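Local coordinates for protein cysteine synthase (PDB 6AHI) that uses pyridoxal 5'-phosphate to make L-cysteine from O-acetyl-L-serine and hydrogen sulfide, and also acts as an O-acetylserine-dependent cystathionine beta-synthase, at residues Met2-Thr6 with Met7-Ile11. Sequence-based numbering, arbitrary orientation.
Sequences MIITT and MQDAI
The carboxylate of Asp-9 has one face covered by the methyl of Thr-6, whose CG2 sits almost squarely over it, 3.5 Å from Asp-9 CG. At the rim beside OD2, Ile-4 brings its CB and CG2 close to the carboxylate plane, and Ile-4 CG2 lies 3.7 Å from Asp-9 CB. Thr-5 N comes toward OD2 from the same side as the Thr-6 methyl, but at 3.7 Å (Thr-5 N to Asp-9 OD2) this is no hydrogen bond.

Threonine suits the corner because its two branches do different jobs. With OG1 opposite its own N (chi1 166°), the hydroxyl turns toward the following residues and accepts Gln-8 N at 3.3 Å, an ST turn, while the methyl is left to meet Asp-9. Thr-6 O accepts Asp-9 N at 3.0 Å and so opens the 3-10 turn of 7-10.

Apolar residues fill the gap between strand 3-4 and this turn. Ile-4 reaches out through CD1 to Met-7 SD (3.7 Å), the flexible thioether being bent at chi2 and chi3 to meet it. Met-2, extended beyond CG, ends with CE 4.1 Å from Ala-10 CB, where a small residue lets the methyl come near the backbone as well. Ile-3 and Ile-4 join a parallel ladder with a strand of the second subunit, and Ile-4 also packs on Phe-17 of that subunit; Met-7 touches Leu-83 of its own chain and Asn-260 of the second subunit.

Thr-6 thus accepts the amides of Gln-8 and Asp-9 through its hydroxyl and its carbonyl. Thr-5 N is buried without a partner, a polar cost that the nearby Asp-9 OD2 may partly offset, in a link between the subunit body and the strand that carries the sheet across the dimer interface.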
loop_
_atom_site.group_PDB
_atom_site.type_symbol
_atom_site.label_atom_id
_atom_site.label_comp_id
_atom_site.label_asym_id
_atom_site.label_seq_id
_atom_site.Cartn_x
_atom_site.Cartn_y
_atom_site.Cartn_z
ATOM N N MET A 2 -14.839 0.583 8.107
ATOM C CA MET A 2 -16.072 0.663 7.277
ATOM C C MET A 2 -16.243 -0.609 6.420
ATOM O O MET A 2 -15.310 -1.381 6.239
ATOM C CB MET A 2 -16.021 1.879 6.335
ATOM C CG MET A 2 -14.840 1.883 5.394
ATOM S SD MET A 2 -14.467 3.519 4.682
ATOM C CE MET A 2 -12.981 3.154 3.744
ATOM N N ILE A 3 -17.452 -0.808 5.898
ATOM C CA ILE A 3 -17.761 -1.862 4.964
ATOM C C ILE A 3 -17.867 -1.206 3.586
ATOM O O ILE A 3 -18.628 -0.267 3.438
ATOM C CB ILE A 3 -19.041 -2.597 5.382
ATOM C CG1 ILE A 3 -18.902 -3.237 6.766
ATOM C CG2 ILE A 3 -19.435 -3.617 4.336
ATOM C CD1 ILE A 3 -20.167 -3.885 7.277
ATOM N N ILE A 4 -17.082 -1.678 2.610
ATOM C CA ILE A 4 -17.050 -1.106 1.267
ATOM C C ILE A 4 -17.386 -2.169 0.205
ATOM O O ILE A 4 -17.233 -3.372 0.410
ATOM C CB ILE A 4 -15.692 -0.444 0.994
ATOM C CG1 ILE A 4 -14.552 -1.448 0.892
ATOM C CG2 ILE A 4 -15.381 0.606 2.037
ATOM C CD1 ILE A 4 -13.211 -0.790 0.787
ATOM N N THR A 5 -17.957 -1.703 -0.918
ATOM C CA THR A 5 -18.355 -2.574 -2.022
ATOM C C THR A 5 -17.598 -2.162 -3.288
ATOM O O THR A 5 -17.746 -2.785 -4.313
ATOM C CB THR A 5 -19.873 -2.581 -2.277
ATOM O OG1 THR A 5 -20.281 -1.247 -2.577
ATOM C CG2 THR A 5 -20.689 -3.120 -1.118
ATOM N N THR A 6 -16.759 -1.134 -3.169
ATOM C CA THR A 6 -15.924 -0.630 -4.236
ATOM C C THR A 6 -14.665 -0.024 -3.603
ATOM O O THR A 6 -14.747 0.630 -2.553
ATOM C CB THR A 6 -16.698 0.394 -5.092
ATOM O OG1 THR A 6 -15.779 1.103 -5.907
ATOM C CG2 THR A 6 -17.412 1.466 -4.300
ATOM N N MET A 7 -13.500 -0.273 -4.206
ATOM C CA MET A 7 -12.251 0.237 -3.618
ATOM C C MET A 7 -12.201 1.776 -3.717
ATOM O O MET A 7 -11.471 2.441 -3.001
ATOM C CB MET A 7 -11.043 -0.401 -4.304
ATOM C CG MET A 7 -10.681 -1.759 -3.708
ATOM S SD MET A 7 -10.835 -1.862 -1.880
ATOM C CE MET A 7 -9.384 -0.950 -1.375
ATOM N N GLN A 8 -13.045 2.334 -4.595
ATOM C CA GLN A 8 -13.251 3.763 -4.713
ATOM C C GLN A 8 -13.706 4.395 -3.419
ATOM O O GLN A 8 -13.322 5.535 -3.168
ATOM C CB GLN A 8 -14.384 4.054 -5.678
ATOM C CG GLN A 8 -13.934 4.011 -7.107
ATOM C CD GLN A 8 -14.826 5.007 -7.785
ATOM O OE1 GLN A 8 -14.860 6.179 -7.395
ATOM N NE2 GLN A 8 -15.560 4.526 -8.780
ATOM N N ASP A 9 -14.492 3.666 -2.625
ATOM C CA ASP A 9 -14.971 4.161 -1.344
ATOM C C ASP A 9 -13.798 4.464 -0.388
ATOM O O ASP A 9 -13.971 5.117 0.640
ATOM C CB ASP A 9 -15.908 3.155 -0.655
ATOM C CG ASP A 9 -17.326 3.003 -1.205
ATOM O OD1 ASP A 9 -17.747 3.852 -2.030
ATOM O OD2 ASP A 9 -18.014 2.010 -0.791
ATOM N N ALA A 10 -12.610 3.925 -0.665
ATOM C CA ALA A 10 -11.484 4.046 0.249
ATOM C C ALA A 10 -10.507 5.148 -0.204
ATOM O O ALA A 10 -9.459 5.281 0.399
ATOM C CB ALA A 10 -10.805 2.695 0.354
ATOM N N ILE A 11 -10.809 5.877 -1.300
ATOM C CA ILE A 11 -9.937 6.982 -1.817
ATOM C C ILE A 11 -10.034 8.173 -0.852
ATOM O O ILE A 11 -11.110 8.516 -0.383
ATOM C CB ILE A 11 -10.268 7.375 -3.280
ATOM C CG1 ILE A 11 -9.850 6.264 -4.250
ATOM C CG2 ILE A 11 -9.598 8.692 -3.651
ATOM C CD1 ILE A 11 -10.388 6.391 -5.648
#